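Local atomic coordinates of endoglucanase (Clostridium thermocellum, PDB entry 2E4T), a protein that hydrolyses internal beta-1,4-glucosidic bonds of cellulose, and probably of xyloglucan, through its family 44 glycoside hydrolase domain. Residues Y28-T39 and E401-N409. Sequence-based numbering, arbitrary orientation.
Sequences YGSNQELDATVT and EAGINLYTN. With ZN (zinc ion), chain B; GOL (glycerol), chain G.
Three residues at the end of helix 398-408 and just beyond it, Asn-405, Thr-408 and Asn-409, each share a hydrogen bond with Thr-37. Its N-H runs nearly straight (167°) to Asn-405 OD1, 2.8 Å from Thr-37 N, and the donor lies in the plane of the Asn-405 side-chain carbonyl. The Thr-408 hydroxyl, set between its own backbone N and carbonyl carbon, gives its proton to the other backbone group, with OG1 2.7 Å from Thr-37 O. The Thr-37 hydroxyl receives the third bond, from Asn-409 ND2, whose amide plane contains it; the carbonyl end of that amide turns to the backbone N of Gly-414.

About two turns before Thr-408, Glu-401 reaches out beside the loop, its chain extended beyond CG. OE1 binds the zinc ion at 1.9 Å. OE2, at a longer 2.7 Å from the zinc ion, also accepts the N-H of Asp-35 from above the carboxylate plane, 2.8 Å from Asp-35 N. Asp-35 OD2 meets the same ion at 2.0 Å, and the two carboxylates stand 63° apart; the zinc ion presumably offsets the repulsion between their close oxygens. A glycerol, probably from the crystallisation liquor, bridges Asp-35 O and Asn-405 ND2 alongside.

Between the two polar ends, Ile-404 points CD1 at Leu-34 CD1 and sets CG2 beside Thr-37 O and the Ala-36 methyl. Beyond Thr-37, Tyr-28 lays its CB against Thr-408 CG2 (3.3 Å), and its ring, inclined 29° to that of Tyr-407 and slid well aside, brings CE1 to Tyr-407 CB.

The contact thus fastens the loop after the first strand of the TIM-like barrel to the helix following strand 388-391, the last in the barrel, with a zinc site of Asp-35, Ala-395 and Glu-401 linking the two parts at one end.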
ATOM      1  N   TYR A  28      -3.284   6.756   1.971  1.00  4.98           N
ATOM      2  CA  TYR A  28      -2.557   7.734   1.162  1.00  4.61           C
ATOM      3  C   TYR A  28      -1.066   7.708   1.465  1.00  4.65           C
ATOM      4  O   TYR A  28      -0.408   8.753   1.627  1.00  5.45           O
ATOM      5  CB  TYR A  28      -3.128   9.151   1.408  1.00  5.10           C
ATOM      6  CG  TYR A  28      -4.638   9.209   1.321  1.00  5.04           C
ATOM      7  CD1 TYR A  28      -5.319   9.098   0.104  1.00  5.23           C
ATOM      8  CD2 TYR A  28      -5.409   9.427   2.461  1.00  5.28           C
ATOM      9  CE1 TYR A  28      -6.693   9.177   0.029  1.00  5.41           C
ATOM     10  CE2 TYR A  28      -6.799   9.511   2.395  1.00  5.41           C
ATOM     11  CZ  TYR A  28      -7.448   9.404   1.178  1.00  4.78           C
ATOM     12  OH  TYR A  28      -8.828   9.475   1.059  1.00  5.47           O
ATOM     13  N   GLY A  29      -0.494   6.482   1.544  1.00  4.83           N
ATOM     14  CA  GLY A  29       0.891   6.351   1.969  1.00  5.27           C
ATOM     15  C   GLY A  29       1.875   6.126   0.811  1.00  4.44           C
ATOM     16  O   GLY A  29       1.508   5.959  -0.365  1.00  4.89           O
ATOM     17  N   SER A  30       3.170   6.060   1.212  1.00  4.74           N
ATOM     18  CA  SER A  30       4.223   5.760   0.249  1.00  4.54           C
ATOM     19  C   SER A  30       5.317   4.893   0.930  1.00  4.41           C
ATOM     20  O   SER A  30       5.454   4.859   2.150  1.00  5.09           O
ATOM     21  CB  SER A  30       4.864   7.040  -0.344  1.00  5.22           C
ATOM     22  OG  SER A  30       5.650   7.740   0.611  1.00  5.29           O
ATOM     23  N   ASN A  31       6.100   4.246   0.059  1.00  4.98           N
ATOM     24  CA  ASN A  31       7.329   3.555   0.454  1.00  4.84           C
ATOM     25  C   ASN A  31       8.555   4.460   0.380  1.00  4.99           C
ATOM     26  O   ASN A  31       9.459   4.343   1.219  1.00  5.86           O
ATOM     27  CB  ASN A  31       7.590   2.342  -0.422  1.00  5.37           C
ATOM     28  CG  ASN A  31       6.644   1.195  -0.162  1.00  5.08           C
ATOM     29  OD1 ASN A  31       6.933   0.319   0.677  1.00  6.66           O
ATOM     30  ND2 ASN A  31       5.536   1.105  -0.912  1.00  5.54           N
ATOM     31  N   GLN A  32       8.623   5.313  -0.657  1.00  5.40           N
ATOM     32  CA  GLN A  32       9.750   6.196  -0.899  1.00  5.34           C
ATOM     33  C   GLN A  32       9.444   7.595  -0.362  1.00  5.14           C
ATOM     34  O   GLN A  32       8.333   7.922   0.074  1.00  5.89           O
ATOM     35  CB  GLN A  32      10.073   6.269  -2.415  1.00  6.29           C
ATOM     36  CG  GLN A  32      10.787   5.030  -2.939  1.00  6.84           C
ATOM     37  CD  GLN A  32       9.979   3.761  -2.851  1.00  5.99           C
ATOM     38  OE1 GLN A  32       8.834   3.669  -3.304  1.00  6.20           O
ATOM     39  NE2 GLN A  32      10.597   2.721  -2.258  1.00  7.65           N
ATOM     40  N   GLU A  33      10.468   8.465  -0.420  1.00  5.56           N
ATOM     41  CA  GLU A  33      10.350   9.863   0.004  1.00  5.57           C
ATOM     42  C   GLU A  33       9.791  10.654  -1.177  1.00  5.73           C
ATOM     43  O   GLU A  33      10.494  10.918  -2.164  1.00  7.25           O
ATOM     44  CB  GLU A  33      11.710  10.405   0.447  1.00  6.15           C
ATOM     45  CG  GLU A  33      12.196   9.691   1.712  1.00  6.62           C
ATOM     46  CD  GLU A  33      13.568  10.090   2.212  1.00  7.64           C
ATOM     47  OE1 GLU A  33      14.429  10.548   1.422  1.00  9.81           O
ATOM     48  OE2 GLU A  33      13.814   9.929   3.453  1.00  7.42           O
ATOM     49  N   LEU A  34       8.507  11.018  -1.088  1.00  5.56           N
ATOM     50  CA  LEU A  34       7.791  11.688  -2.166  1.00  5.45           C
ATOM     51  C   LEU A  34       7.621  13.179  -1.912  1.00  5.66           C
ATOM     52  O   LEU A  34       7.561  13.651  -0.784  1.00  6.19           O
ATOM     53  CB  LEU A  34       6.404  11.091  -2.353  1.00  5.92           C
ATOM     54  CG  LEU A  34       6.342   9.629  -2.789  1.00  5.91           C
ATOM     55  CD1 LEU A  34       4.864   9.234  -3.033  1.00  6.66           C
ATOM     56  CD2 LEU A  34       7.183   9.368  -4.017  1.00  7.11           C
ATOM     57  N   ASP A  35       7.398  13.885  -3.035  1.00  5.73           N
ATOM     58  CA  ASP A  35       6.930  15.263  -3.034  1.00  5.64           C
ATOM     59  C   ASP A  35       5.395  15.266  -2.926  1.00  5.85           C
ATOM     60  O   ASP A  35       4.661  15.656  -3.847  1.00  6.63           O
ATOM     61  CB  ASP A  35       7.325  15.942  -4.329  1.00  5.93           C
ATOM     62  CG  ASP A  35       8.790  15.759  -4.657  1.00  5.78           C
ATOM     63  OD1 ASP A  35       9.633  16.034  -3.760  1.00  6.67           O
ATOM     64  OD2 ASP A  35       9.147  15.405  -5.825  1.00  5.81           O
ATOM     65  N   ALA A  36       4.916  14.736  -1.805  1.00  6.31           N
ATOM     66  CA  ALA A  36       3.471  14.656  -1.562  1.00  6.09           C
ATOM     67  C   ALA A  36       3.312  14.572  -0.062  1.00  5.93           C
ATOM     68  O   ALA A  36       4.199  14.084   0.673  1.00  7.35           O
ATOM     69  CB  ALA A  36       2.861  13.418  -2.189  1.00  7.88           C
ATOM     70  N   THR A  37       2.161  15.032   0.418  1.00  5.84           N
ATOM     71  CA  THR A  37       1.775  14.822   1.810  1.00  5.46           C
ATOM     72  C   THR A  37       1.201  13.423   1.909  1.00  5.54           C
ATOM     73  O   THR A  37       0.192  13.095   1.227  1.00  6.92           O
ATOM     74  CB  THR A  37       0.734  15.885   2.203  1.00  6.50           C
ATOM     75  OG1 THR A  37       1.321  17.192   2.022  1.00  7.42           O
ATOM     76  CG2 THR A  37       0.247  15.680   3.615  1.00  8.33           C
ATOM     77  N   VAL A  38       1.891  12.536   2.610  1.00  5.34           N
ATOM     78  CA  VAL A  38       1.452  11.154   2.733  1.00  5.13           C
ATOM     79  C   VAL A  38       1.017  10.884   4.155  1.00  5.23           C
ATOM     80  O   VAL A  38       1.371  11.578   5.104  1.00  6.32           O
ATOM     81  CB  VAL A  38       2.549  10.149   2.299  1.00  5.79           C
ATOM     82  CG1 VAL A  38       2.991  10.418   0.847  1.00  6.23           C
ATOM     83  CG2 VAL A  38       3.749  10.127   3.227  1.00  6.30           C
ATOM     84  N   THR A  39       0.208   9.795   4.297  1.00  5.35           N
ATOM     85  CA  THR A  39      -0.378   9.491   5.610  1.00  5.49           C
ATOM     86  C   THR A  39       0.064   8.141   6.164  1.00  5.37           C
ATOM     87  O   THR A  39      -0.363   7.736   7.236  1.00  6.99           O
ATOM     88  CB  THR A  39      -1.896   9.546   5.539  1.00  6.15           C
ATOM     89  OG1 THR A  39      -2.330   8.529   4.630  1.00  6.24           O
ATOM     90  CG2 THR A  39      -2.391  10.911   5.071  1.00  7.17           C
ATOM     91  N   GLU A 401       2.150  11.979  -7.607  1.00  5.29           N
ATOM     92  CA  GLU A 401       2.188  12.801  -6.407  1.00  5.30           C
ATOM     93  C   GLU A 401       1.022  13.775  -6.354  1.00  5.00           C
ATOM     94  O   GLU A 401       0.422  13.997  -5.289  1.00  5.52           O
ATOM     95  CB  GLU A 401       3.527  13.546  -6.345  1.00  5.34           C
ATOM     96  CG  GLU A 401       4.667  12.588  -6.059  1.00  5.62           C
ATOM     97  CD  GLU A 401       6.048  13.237  -6.258  1.00  4.99           C
ATOM     98  OE1 GLU A 401       6.204  14.136  -7.155  1.00  5.72           O
ATOM     99  OE2 GLU A 401       7.016  12.825  -5.566  1.00  5.74           O
ATOM    100  N   ALA A 402       0.674  14.391  -7.506  1.00  5.22           N
ATOM    101  CA  ALA A 402      -0.496  15.270  -7.567  1.00  5.33           C
ATOM    102  C   ALA A 402      -1.760  14.462  -7.198  1.00  5.29           C
ATOM    103  O   ALA A 402      -2.663  14.983  -6.533  1.00  5.55           O
ATOM    104  CB  ALA A 402      -0.634  15.871  -8.938  1.00  6.11           C
ATOM    105  N   GLY A 403      -1.860  13.218  -7.691  1.00  5.26           N
ATOM    106  CA  GLY A 403      -3.014  12.381  -7.374  1.00  5.63           C
ATOM    107  C   GLY A 403      -3.168  12.158  -5.867  1.00  5.41           C
ATOM    108  O   GLY A 403      -4.296  12.161  -5.332  1.00  6.46           O
ATOM    109  N   ILE A 404      -2.025  11.974  -5.180  1.00  5.07           N
ATOM    110  CA  ILE A 404      -2.050  11.840  -3.717  1.00  4.85           C
ATOM    111  C   ILE A 404      -2.465  13.177  -3.065  1.00  4.88           C
ATOM    112  O   ILE A 404      -3.371  13.214  -2.218  1.00  5.18           O
ATOM    113  CB  ILE A 404      -0.669  11.363  -3.190  1.00  5.27           C
ATOM    114  CG1 ILE A 404      -0.373   9.958  -3.714  1.00  5.70           C
ATOM    115  CG2 ILE A 404      -0.634  11.433  -1.684  1.00  6.04           C
ATOM    116  CD1 ILE A 404       1.082   9.527  -3.531  1.00  7.02           C
ATOM    117  N   ASN A 405      -1.770  14.281  -3.427  1.00  4.98           N
ATOM    118  CA  ASN A 405      -2.081  15.571  -2.795  1.00  4.94           C
ATOM    119  C   ASN A 405      -3.508  16.015  -3.060  1.00  4.96           C
ATOM    120  O   ASN A 405      -4.069  16.787  -2.259  1.00  5.52           O
ATOM    121  CB  ASN A 405      -1.101  16.657  -3.271  1.00  5.19           C
ATOM    122  CG  ASN A 405       0.218  16.587  -2.542  1.00  6.26           C
ATOM    123  OD1 ASN A 405       0.351  16.086  -1.432  1.00  7.10           O
ATOM    124  ND2 ASN A 405       1.254  17.175  -3.212  1.00  7.73           N
ATOM    125  N   LEU A 406      -4.128  15.584  -4.155  1.00  4.98           N
ATOM    126  CA  LEU A 406      -5.526  15.957  -4.409  1.00  5.12           C
ATOM    127  C   LEU A 406      -6.405  15.492  -3.217  1.00  5.17           C
ATOM    128  O   LEU A 406      -7.429  16.140  -2.916  1.00  5.87           O
ATOM    129  CB  LEU A 406      -5.998  15.365  -5.711  1.00  5.98           C
ATOM    130  CG  LEU A 406      -7.288  15.987  -6.266  1.00  6.34           C
ATOM    131  CD1 LEU A 406      -7.126  17.433  -6.674  1.00  7.56           C
ATOM    132  CD2 LEU A 406      -7.807  15.122  -7.434  1.00  8.56           C
ATOM    133  N   TYR A 407      -6.020  14.371  -2.589  1.00  5.18           N
ATOM    134  CA  TYR A 407      -6.705  13.889  -1.405  1.00  5.10           C
ATOM    135  C   TYR A 407      -6.134  14.440  -0.112  1.00  5.10           C
ATOM    136  O   TYR A 407      -6.900  14.720   0.825  1.00  6.75           O
ATOM    137  CB  TYR A 407      -6.665  12.357  -1.322  1.00  5.35           C
ATOM    138  CG  TYR A 407      -7.541  11.693  -2.355  1.00  4.95           C
ATOM    139  CD1 TYR A 407      -8.820  11.202  -1.990  1.00  5.03           C
ATOM    140  CD2 TYR A 407      -7.119  11.539  -3.675  1.00  5.05           C
ATOM    141  CE1 TYR A 407      -9.638  10.588  -2.905  1.00  4.96           C
ATOM    142  CE2 TYR A 407      -7.937  10.951  -4.628  1.00  5.17           C
ATOM    143  CZ  TYR A 407      -9.210  10.433  -4.242  1.00  4.88           C
ATOM    144  OH  TYR A 407     -10.058   9.856  -5.151  1.00  5.06           O
ATOM    145  N   THR A 408      -4.820  14.555   0.016  1.00  5.38           N
ATOM    146  CA  THR A 408      -4.217  14.804   1.315  1.00  5.34           C
ATOM    147  C   THR A 408      -3.881  16.252   1.586  1.00  5.49           C
ATOM    148  O   THR A 408      -3.636  16.603   2.766  1.00  6.59           O
ATOM    149  CB  THR A 408      -2.917  13.965   1.474  1.00  5.67           C
ATOM    150  OG1 THR A 408      -2.036  14.471   0.453  1.00  5.73           O
ATOM    151  CG2 THR A 408      -3.160  12.495   1.350  1.00  6.07           C
ATOM    152  N   ASN A 409      -3.776  17.083   0.550  1.00  5.58           N
ATOM    153  CA  ASN A 409      -3.263  18.450   0.754  1.00  5.95           C
ATOM    154  C   ASN A 409      -3.560  19.215  -0.537  1.00  6.47           C
ATOM    155  O   ASN A 409      -2.645  19.617  -1.297  1.00  7.46           O
ATOM    156  CB  ASN A 409      -1.784  18.441   1.088  1.00  6.66           C
ATOM    157  CG  ASN A 409      -1.318  19.786   1.608  1.00  7.29           C
ATOM    158  OD1 ASN A 409      -2.035  20.806   1.511  1.00  7.95           O
ATOM    159  ND2 ASN A 409      -0.150  19.797   2.222  1.00  8.66           N
TER
HETATM  160 ZN    ZN B 700       8.059  14.673  -7.281  0.88  4.99          ZN
HETATM  161  C1  GOL G1602       4.075  17.092  -7.306  1.00  8.71           C
HETATM  162  O1  GOL G1602       4.751  18.303  -7.593  1.00  8.26           O
HETATM  163  C2  GOL G1602       2.982  17.323  -6.269  1.00  7.68           C
HETATM  164  O2  GOL G1602       3.546  17.830  -5.066  1.00  8.15           O
HETATM  165  C3  GOL G1602       1.925  18.254  -6.791  1.00  8.01           C
HETATM  166  O3  GOL G1602       0.832  18.269  -5.862  1.00  8.57           O
HETATM  167  O   HOH W   1       1.952  18.838  -0.236  1.00 12.99           O